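Local coordinates for protein carbonic anhydrase (Coccomyxa sp. PA, PDB 3UCJ) that probably catalyses the reversible hydration of carbon dioxide to hydrogencarbonate, as a zinc-dependent beta-class carbonic anhydrase, here with the inhibitor acetazolamide bound, at residues Y42-C47 and V52-L57; F66-V71 and D79-S84; A173-G178 and T203-A208. All blocks are in the same frame, centred on the assembly; numbering follows the deposited sequence.

Contact 1 of 3, residues Y42-C47 and V52-L57. With ZN (zinc ion), chain C; AZM (5-acetamido-1,3,4-thiadiazole-2-sulfonamide), chain D.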
loop_
_atom_site.group_PDB
_atom_site.type_symbol
_atom_site.label_atom_id
_atom_site.label_comp_id
_atom_site.label_asym_id
_atom_site.label_seq_id
_atom_site.Cartn_x
_atom_site.Cartn_y
_atom_site.Cartn_z
ATOM N N TYR A 42 8.809 5.456 24.317
ATOM C CA TYR A 42 7.439 5.684 23.799
ATOM C C TYR A 42 7.486 5.617 22.228
ATOM O O TYR A 42 8.459 6.077 21.631
ATOM C CB TYR A 42 6.992 7.084 24.128
ATOM C CG TYR A 42 6.670 7.270 25.607
ATOM C CD1 TYR A 42 5.399 6.941 26.107
ATOM C CD2 TYR A 42 7.666 7.740 26.485
ATOM C CE1 TYR A 42 5.086 7.074 27.456
ATOM C CE2 TYR A 42 7.376 7.907 27.856
ATOM C CZ TYR A 42 6.092 7.550 28.326
ATOM O OH TYR A 42 5.828 7.688 29.633
ATOM N N LEU A 43 6.479 4.975 21.661
ATOM C CA LEU A 43 6.068 5.295 20.227
ATOM C C LEU A 43 4.809 6.149 20.337
ATOM O O LEU A 43 3.923 5.779 21.075
ATOM C CB LEU A 43 5.730 3.995 19.579
ATOM C CG LEU A 43 4.949 4.130 18.181
ATOM C CD1 LEU A 43 5.831 4.818 17.209
ATOM C CD2 LEU A 43 4.624 2.752 17.679
ATOM N N TYR A 44 4.677 7.210 19.516
ATOM C CA TYR A 44 3.454 7.974 19.492
ATOM C C TYR A 44 2.993 7.836 18.005
ATOM O O TYR A 44 3.802 7.969 17.095
ATOM C CB TYR A 44 3.760 9.395 19.796
ATOM C CG TYR A 44 2.712 10.451 19.464
ATOM C CD1 TYR A 44 1.861 10.955 20.442
ATOM C CD2 TYR A 44 2.616 11.001 18.149
ATOM C CE1 TYR A 44 0.940 11.979 20.151
ATOM C CE2 TYR A 44 1.735 11.987 17.873
ATOM C CZ TYR A 44 0.886 12.480 18.855
ATOM O OH TYR A 44 -0.012 13.457 18.498
ATOM N N ILE A 45 1.708 7.563 17.864
ATOM C CA ILE A 45 1.015 7.530 16.523
ATOM C C ILE A 45 -0.063 8.611 16.668
ATOM O O ILE A 45 -0.966 8.478 17.580
ATOM C CB ILE A 45 0.343 6.236 16.345
ATOM C CG1 ILE A 45 1.380 5.066 16.312
ATOM C CG2 ILE A 45 -0.486 6.239 14.963
ATOM C CD1 ILE A 45 0.779 3.679 16.448
ATOM N N GLY A 46 0.050 9.648 15.847
ATOM C CA GLY A 46 -0.863 10.781 15.961
ATOM C C GLY A 46 -1.131 11.362 14.604
ATOM O O GLY A 46 -0.659 10.835 13.592
ATOM N N CYS A 47 -1.863 12.469 14.601
ATOM C CA CYS A 47 -2.265 13.115 13.332
ATOM C C CYS A 47 -1.183 14.050 12.783
ATOM O O CYS A 47 -0.471 14.687 13.601
ATOM C CB CYS A 47 -3.607 13.916 13.565
ATOM S SG CYS A 47 -4.185 14.383 11.949
ATOM N N VAL A 52 -0.355 19.828 16.315
ATOM C CA VAL A 52 -0.245 18.724 17.272
ATOM C C VAL A 52 1.173 18.086 17.247
ATOM O O VAL A 52 1.397 17.052 16.550
ATOM C CB VAL A 52 -1.293 17.599 16.997
ATOM C CG1 VAL A 52 -1.383 16.612 18.187
ATOM C CG2 VAL A 52 -2.707 18.230 16.635
ATOM N N SER A 53 2.086 18.650 18.058
ATOM C CA SER A 53 3.487 18.173 18.054
ATOM C C SER A 53 3.819 17.361 19.331
ATOM O O SER A 53 3.866 17.945 20.430
ATOM C CB SER A 53 4.400 19.376 17.936
ATOM O OG SER A 53 5.725 18.955 18.164
ATOM N N PRO A 54 4.046 16.041 19.202
ATOM C CA PRO A 54 4.059 15.222 20.396
ATOM C C PRO A 54 5.228 15.602 21.346
ATOM O O PRO A 54 5.027 15.668 22.592
ATOM C CB PRO A 54 4.244 13.793 19.854
ATOM C CG PRO A 54 4.537 13.926 18.441
ATOM C CD PRO A 54 3.942 15.217 17.981
ATOM N N ALA A 55 6.416 15.881 20.795
ATOM C CA ALA A 55 7.527 16.176 21.736
ATOM C C ALA A 55 7.331 17.512 22.474
ATOM O O ALA A 55 7.533 17.577 23.689
ATOM C CB ALA A 55 8.929 16.069 21.070
ATOM N N GLN A 56 6.924 18.546 21.764
ATOM C CA GLN A 56 6.489 19.812 22.393
ATOM C C GLN A 56 5.403 19.570 23.434
ATOM O O GLN A 56 5.602 19.881 24.636
ATOM C CB GLN A 56 5.972 20.840 21.366
ATOM C CG GLN A 56 6.992 21.131 20.283
ATOM C CD GLN A 56 6.866 22.536 19.743
ATOM O OE1 GLN A 56 5.744 23.020 19.409
ATOM N NE2 GLN A 56 8.010 23.234 19.676
ATOM N N LEU A 57 4.281 18.955 23.042
ATOM C CA LEU A 57 3.155 18.927 23.990
ATOM C C LEU A 57 3.401 18.081 25.227
ATOM O O LEU A 57 2.755 18.291 26.281
ATOM C CB LEU A 57 1.832 18.550 23.317
ATOM C CG LEU A 57 1.655 17.102 22.888
ATOM C CD1 LEU A 57 0.915 16.411 23.951
ATOM C CD2 LEU A 57 0.868 17.083 21.536
HETATM ZN ZN ZN C . -6.190 15.569 12.340
HETATM C C1 AZM D . -7.025 17.364 8.344
HETATM C C2 AZM D . -8.499 17.233 6.434
HETATM C C3 AZM D . -9.270 15.878 4.628
HETATM C C4 AZM D . -9.913 15.853 3.254
HETATM N N1 AZM D . -6.403 16.973 11.019
HETATM N N2 AZM D . -8.718 18.338 7.223
HETATM N N3 AZM D . -7.809 18.442 8.401
HETATM N N4 AZM D . -9.409 16.980 5.369
HETATM O O1 AZM D . -4.737 17.977 9.445
HETATM O O2 AZM D . -5.484 15.693 9.262
HETATM O O3 AZM D . -8.600 14.913 5.084
HETATM S S1 AZM D . -5.801 17.128 9.565
HETATM S S2 AZM D . -7.207 16.258 6.962
HETATM O O HOH W 1 0.494 14.537 16.071
#
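The ring of Tyr44, on strand 42-47, lies flat against Pro54 in the first turn of helix 54-57. Its CB heads for that helix, and with CG anti to the backbone N (chi1 164°) the ring presents one face to the proline. CG, CD1 and CE1 all meet Pro54 CB, which sits 3.5 Å from the ring centroid, almost on the ring normal: a CH-pi contact. On the other flank CD2 and CE2 also meet Pro54 CG, CE2 at 3.5 Å. Past CZ, Tyr44 OH touches Val52 CG1 at 3.5 Å and donates to a water in the plane of the ring, 2.7 Å from OH to the water O. That water in turn donates to Cys47 O and Val52 O, bridging the two carbonyls; Cys47 O has a second donor in Arg69 NE. Proline suits a first helical turn, where its missing N-H costs nothing. A phenylalanine here would keep the face for Pro54 but would probably leave the water without its donor and loosen the tie between the two carbonyls. Cys47 SG binds the zinc ion at 2.4 Å, with His103, Cys106 and the inhibitor's N1; the bridging water thus ties a zinc ligand's carbonyl to the 52-57 segment and the phenol.

Contact 2 of 3, residues F66-V71 and D79-S84. With AZM (5-acetamido-1,3,4-thiadiazole-2-sulfonamide), chain D.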
loop_
_atom_site.group_PDB
_atom_site.type_symbol
_atom_site.label_atom_id
_atom_site.label_comp_id
_atom_site.label_asym_id
_atom_site.label_seq_id
_atom_site.Cartn_x
_atom_site.Cartn_y
_atom_site.Cartn_z
ATOM N N PHE A 66 9.512 8.185 19.669
ATOM C CA PHE A 66 9.546 7.809 18.277
ATOM C C PHE A 66 8.157 8.119 17.721
ATOM O O PHE A 66 7.195 7.844 18.358
ATOM C CB PHE A 66 9.812 6.327 18.200
ATOM C CG PHE A 66 10.356 5.841 16.895
ATOM C CD1 PHE A 66 11.698 5.648 16.721
ATOM C CD2 PHE A 66 9.523 5.489 15.886
ATOM C CE1 PHE A 66 12.186 5.151 15.582
ATOM C CE2 PHE A 66 10.011 5.003 14.737
ATOM C CZ PHE A 66 11.344 4.825 14.573
ATOM N N VAL A 67 8.081 8.670 16.521
ATOM C CA VAL A 67 6.840 9.215 16.013
ATOM C C VAL A 67 6.397 8.779 14.608
ATOM O O VAL A 67 7.141 8.855 13.695
ATOM C CB VAL A 67 6.893 10.733 16.045
ATOM C CG1 VAL A 67 5.704 11.308 15.386
ATOM C CG2 VAL A 67 7.018 11.228 17.463
ATOM N N GLN A 68 5.167 8.311 14.509
ATOM C CA GLN A 68 4.444 8.184 13.262
ATOM C C GLN A 68 3.325 9.223 13.233
ATOM O O GLN A 68 2.576 9.304 14.150
ATOM C CB GLN A 68 3.869 6.788 13.113
ATOM C CG GLN A 68 2.614 6.672 12.298
ATOM C CD GLN A 68 2.831 6.611 10.802
ATOM O OE1 GLN A 68 1.900 6.570 10.062
ATOM N NE2 GLN A 68 4.046 6.571 10.388
ATOM N N ARG A 69 3.225 9.997 12.164
ATOM C CA ARG A 69 2.107 10.953 12.117
ATOM C C ARG A 69 1.569 10.871 10.689
ATOM O O ARG A 69 2.335 10.856 9.751
ATOM C CB ARG A 69 2.620 12.390 12.375
ATOM C CG ARG A 69 2.749 12.633 13.920
ATOM C CD ARG A 69 3.384 14.014 14.097
ATOM N NE ARG A 69 2.482 15.133 13.696
ATOM C CZ ARG A 69 2.760 16.408 13.899
ATOM N NH1 ARG A 69 3.927 16.807 14.465
ATOM N NH2 ARG A 69 1.915 17.296 13.479
ATOM N N ASN A 70 0.259 10.663 10.610
ATOM C CA ASN A 70 -0.390 10.595 9.266
ATOM C C ASN A 70 -1.755 11.267 9.373
ATOM O O ASN A 70 -2.206 11.610 10.477
ATOM C CB ASN A 70 -0.507 9.090 8.828
ATOM C CG ASN A 70 -1.440 8.274 9.747
ATOM O OD1 ASN A 70 -2.641 8.560 9.917
ATOM N ND2 ASN A 70 -0.902 7.188 10.302
ATOM N N VAL A 71 -2.400 11.472 8.234
ATOM C CA VAL A 71 -3.739 12.119 8.283
ATOM C C VAL A 71 -4.786 11.284 8.983
ATOM O O VAL A 71 -5.159 10.156 8.563
ATOM C CB VAL A 71 -4.175 12.471 6.777
ATOM C CG1 VAL A 71 -5.723 12.745 6.749
ATOM C CG2 VAL A 71 -3.267 13.563 6.182
ATOM N N ASP A 79 -0.798 -1.075 6.087
ATOM C CA ASP A 79 -0.039 0.107 5.790
ATOM C C ASP A 79 1.376 -0.103 6.293
ATOM O O ASP A 79 1.572 0.012 7.539
ATOM C CB ASP A 79 -0.598 1.315 6.608
ATOM C CG ASP A 79 0.329 2.543 6.540
ATOM O OD1 ASP A 79 1.099 2.665 5.556
ATOM O OD2 ASP A 79 0.153 3.465 7.385
ATOM N N LEU A 80 2.273 -0.397 5.324
ATOM C CA LEU A 80 3.704 -0.616 5.630
ATOM C C LEU A 80 4.400 0.570 6.264
ATOM O O LEU A 80 5.418 0.415 6.935
ATOM C CB LEU A 80 4.477 -1.154 4.425
ATOM C CG LEU A 80 3.916 -2.470 3.890
ATOM C CD1 LEU A 80 4.786 -2.863 2.587
ATOM C CD2 LEU A 80 3.982 -3.591 5.024
ATOM N N ASN A 81 3.924 1.803 6.034
ATOM C CA ASN A 81 4.497 2.961 6.644
ATOM C C ASN A 81 4.269 2.941 8.183
ATOM O O ASN A 81 5.222 2.945 9.015
ATOM C CB ASN A 81 3.786 4.241 5.995
ATOM C CG ASN A 81 4.343 5.549 6.452
ATOM O OD1 ASN A 81 4.591 5.782 7.651
ATOM N ND2 ASN A 81 4.359 6.558 5.494
ATOM N N CYS A 82 2.999 2.982 8.604
ATOM C CA CYS A 82 2.764 2.868 10.061
ATOM C C CYS A 82 3.279 1.516 10.647
ATOM O O CYS A 82 3.910 1.496 11.780
ATOM C CB CYS A 82 1.246 2.900 10.320
ATOM S SG CYS A 82 0.847 2.984 12.121
ATOM N N MET A 83 3.089 0.436 9.920
ATOM C CA MET A 83 3.519 -0.906 10.466
ATOM C C MET A 83 5.046 -0.995 10.670
ATOM O O MET A 83 5.496 -1.640 11.684
ATOM C CB MET A 83 3.019 -2.036 9.605
ATOM C CG MET A 83 1.468 -2.224 9.716
ATOM S SD MET A 83 1.085 -2.884 11.384
ATOM C CE MET A 83 0.145 -1.538 12.069
ATOM N N SER A 84 5.860 -0.337 9.832
ATOM C CA SER A 84 7.346 -0.286 10.006
ATOM C C SER A 84 7.764 0.482 11.263
ATOM O O SER A 84 8.646 0.072 12.008
ATOM C CB SER A 84 8.003 0.377 8.763
ATOM O OG SER A 84 7.960 -0.665 7.858
HETATM C C1 AZM D . -7.025 17.364 8.344
HETATM C C2 AZM D . -8.499 17.233 6.434
HETATM C C3 AZM D . -9.270 15.878 4.628
HETATM C C4 AZM D . -9.913 15.853 3.254
HETATM N N1 AZM D . -6.403 16.973 11.019
HETATM N N2 AZM D . -8.718 18.338 7.223
HETATM N N3 AZM D . -7.809 18.442 8.401
HETATM N N4 AZM D . -9.409 16.980 5.369
HETATM O O1 AZM D . -4.737 17.977 9.445
HETATM O O2 AZM D . -5.484 15.693 9.262
HETATM O O3 AZM D . -8.600 14.913 5.084
HETATM S S1 AZM D . -5.801 17.128 9.565
HETATM S S2 AZM D . -7.207 16.258 6.962
#
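This is a buried polar contact between the side chain of Gln68, on strand 65-70, and the first turn of helix 80-92, where Asn81 and Cys82 receive it. Strand 65-70 is outermost in the sheet within its own chain, and the second subunit comes close to both segments. One hydrogen bond joins them directly: Gln68 NE2 donates to Asn81 OD1 at 2.9 Å. Amides suit this buried place, since each offers both a donor and an acceptor. The bond is fairly straight, 162° at the hydrogen, and the acceptor lies near the amide plane of Gln68; the donor is tilted from the carbonyl plane of Asn81, and the two amide planes stand 75° apart. A bend at chi2 (83°) turns the glutamine amide across the helix start, bringing OE1 to 3.7 Å from Cys82 CB, while CG approaches the cysteine sulfur. Cysteine is compact enough to let the amide lie close to the helix.

The helix itself opens with an N-cap. Asp79 OD1 accepts from Asn81 N at 3.0 Å and Asp79 OD2 from Cys82 N at 3.1 Å, both donors standing above the carboxylate plane. Aspartate fits this position because its short side chain can turn back to the N-H groups of the first turn, which lack helical carbonyl partners.

Gln68 is steadied from its own strand as well, since Asn70 ND2 donates to Gln68 OE1 at 2.9 Å, in the carbonyl plane and on a lone pair. The same OE1 accepts from Asn81 ND2 of the second subunit, and Asn81 ND2 here reaches Asp79 OD2 and Gln68 OE1 of that subunit.

Contact 3 of 3, residues A173-G178 and T203-A208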
loop_
_atom_site.group_PDB
_atom_site.type_symbol
_atom_site.label_atom_id
_atom_site.label_comp_id
_atom_site.label_asym_id
_atom_site.label_seq_id
_atom_site.Cartn_x
_atom_site.Cartn_y
_atom_site.Cartn_z
ATOM N N ALA A 173 2.387 -10.436 18.765
ATOM C CA ALA A 173 3.577 -11.272 18.887
ATOM C C ALA A 173 4.381 -10.879 20.152
ATOM O O ALA A 173 4.881 -11.796 20.831
ATOM C CB ALA A 173 4.429 -11.240 17.576
ATOM N N ALA A 174 4.468 -9.594 20.492
ATOM C CA ALA A 174 5.246 -9.086 21.578
ATOM C C ALA A 174 4.607 -9.538 22.899
ATOM O O ALA A 174 5.313 -10.059 23.818
ATOM C CB ALA A 174 5.320 -7.623 21.562
ATOM N N TRP A 175 3.298 -9.369 23.000
ATOM C CA TRP A 175 2.570 -9.931 24.148
ATOM C C TRP A 175 2.772 -11.460 24.261
ATOM O O TRP A 175 2.979 -11.962 25.364
ATOM C CB TRP A 175 1.088 -9.554 24.126
ATOM C CG TRP A 175 0.804 -8.082 24.424
ATOM C CD1 TRP A 175 1.646 -7.177 24.973
ATOM C CD2 TRP A 175 -0.466 -7.405 24.246
ATOM N NE1 TRP A 175 1.002 -5.980 25.142
ATOM C CE2 TRP A 175 -0.300 -6.102 24.710
ATOM C CE3 TRP A 175 -1.735 -7.822 23.770
ATOM C CZ2 TRP A 175 -1.329 -5.151 24.663
ATOM C CZ3 TRP A 175 -2.769 -6.898 23.781
ATOM C CH2 TRP A 175 -2.566 -5.595 24.226
ATOM N N ALA A 176 2.717 -12.207 23.164
ATOM C CA ALA A 176 2.850 -13.652 23.242
ATOM C C ALA A 176 4.216 -14.088 23.759
ATOM O O ALA A 176 4.329 -15.241 24.228
ATOM C CB ALA A 176 2.558 -14.355 21.915
ATOM N N ARG A 177 5.243 -13.240 23.622
ATOM C CA ARG A 177 6.594 -13.595 24.108
ATOM C C ARG A 177 6.882 -12.960 25.461
ATOM O O ARG A 177 8.015 -12.987 25.950
ATOM C CB ARG A 177 7.694 -13.299 23.032
ATOM C CG ARG A 177 8.022 -11.794 22.813
ATOM C CD ARG A 177 9.002 -11.545 21.609
ATOM N NE ARG A 177 9.144 -10.111 21.339
ATOM C CZ ARG A 177 8.617 -9.477 20.240
ATOM N NH1 ARG A 177 7.978 -10.142 19.286
ATOM N NH2 ARG A 177 8.781 -8.168 20.117
ATOM N N GLY A 178 5.852 -12.352 26.049
ATOM C CA GLY A 178 5.949 -11.729 27.351
ATOM C C GLY A 178 6.696 -10.436 27.420
ATOM O O GLY A 178 7.181 -10.047 28.477
ATOM N N THR A 203 -2.310 -3.342 28.964
ATOM C CA THR A 203 -0.981 -3.903 29.060
ATOM C C THR A 203 -1.041 -5.284 28.561
ATOM O O THR A 203 -0.034 -5.965 28.562
ATOM C CB THR A 203 -0.439 -3.976 30.570
ATOM O OG1 THR A 203 -1.369 -4.775 31.286
ATOM C CG2 THR A 203 -0.315 -2.624 31.188
ATOM N N GLY A 204 -2.200 -5.760 28.137
ATOM C CA GLY A 204 -2.306 -7.105 27.584
ATOM C C GLY A 204 -3.749 -7.478 27.354
ATOM O O GLY A 204 -4.623 -6.619 27.488
ATOM N N MET A 205 -3.989 -8.734 27.004
ATOM C CA MET A 205 -5.303 -9.203 26.619
ATOM C C MET A 205 -6.303 -9.026 27.771
ATOM O O MET A 205 -7.400 -8.518 27.561
ATOM C CB MET A 205 -5.279 -10.661 26.192
ATOM C CG MET A 205 -4.437 -10.933 24.915
ATOM S SD MET A 205 -5.324 -10.114 23.470
ATOM C CE MET A 205 -6.614 -11.241 23.266
ATOM N N GLU A 206 -5.873 -9.364 29.004
ATOM C CA GLU A 206 -6.780 -9.108 30.134
ATOM C C GLU A 206 -7.300 -7.649 30.212
ATOM O O GLU A 206 -8.516 -7.436 30.230
ATOM C CB GLU A 206 -6.179 -9.647 31.481
ATOM C CG GLU A 206 -7.238 -9.586 32.565
ATOM C CD GLU A 206 -6.631 -10.037 33.867
ATOM O OE1 GLU A 206 -6.202 -11.220 33.913
ATOM O OE2 GLU A 206 -6.525 -9.193 34.783
ATOM N N ASP A 207 -6.439 -6.641 30.160
ATOM C CA ASP A 207 -6.923 -5.263 30.183
ATOM C C ASP A 207 -7.789 -4.911 28.959
ATOM O O ASP A 207 -8.686 -4.082 29.038
ATOM C CB ASP A 207 -5.777 -4.271 30.134
ATOM C CG ASP A 207 -4.932 -4.273 31.387
ATOM O OD1 ASP A 207 -3.824 -3.732 31.327
ATOM O OD2 ASP A 207 -5.404 -4.796 32.423
ATOM N N ALA A 208 -7.424 -5.456 27.808
ATOM C CA ALA A 208 -8.159 -5.116 26.558
ATOM C C ALA A 208 -9.623 -5.591 26.633
ATOM O O ALA A 208 -10.521 -4.881 26.206
ATOM C CB ALA A 208 -7.435 -5.713 25.384
#
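A glycine backbone lies on the indole of Trp175: Gly204 CA stands 3.5 Å from the centroid of the six-membered ring and only 6° off its normal, a CH-pi contact over the face. Gly204 N lies over the same face, 3.6 Å from Trp175 CZ2. Glycine suits the position because its backbone is fully extended, with phi at 172°, a conformation that residues with a CB rarely adopt.

Trp175 points its CB toward the 203-208 segment from the last turn of helix 169-176, and CG anti to the carbonyl carbon (chi1 -71°) carries the indole out over the turn before helix 205-211. The indole nitrogen finds its hydrogen-bond acceptor in the backbone oxygen of Leu181, while Thr203 O lies 3.6 Å from Trp175 NE1. At the ring's edge comes Met205, its chain bent at chi2 and chi3 so that SD reaches 4.1 Å from Trp175 CZ3, a Met-aromatic contact. A flexible, polarisable methionine can fit itself between this edge and helix 216-220, where it packs on Leu216 and Cys220.

Behind the glycine the turn is tied to its own helix. Asp207 OD1 takes two bonds from Thr203, at 2.8 Å from Thr203 N and 2.7 Å from Thr203 OG1, the latter from above the carboxylate plane. The threonine hydroxyl thus adds a second donor to the backbone N-H.

Both segments are helix ends. Gly204 is the N-cap residue of helix 205-211, and helix 169-176 finishes in a Schellman motif, in which Gln179 N bonds to Ala174 O and Gly178 N to Trp175 O, with Gly178 as the C-prime residue of positive phi.

Contacts 1 and 2 are buried and belong to the same part of the sheet: strands 42-47 and 65-70 are neighbours, and Tyr44 of contact 1 meets the backbones of Phe66 and Gln68 of contact 2. Both touch acetazolamide and the second subunit. Their chemistry differs, the first joining an aromatic face and a bridging water beside a zinc ligand, the second relying on a capped helix start and on amides whose hydrogen bonds continue into the second subunit. Contact 3 lies at the surface, its centre 23 Å from that of contact 1 and 21 Å from that of contact 2, away from the zinc site. It joins two helix ends through ring-to-backbone and sulfur contacts instead of direct hydrogen bonds.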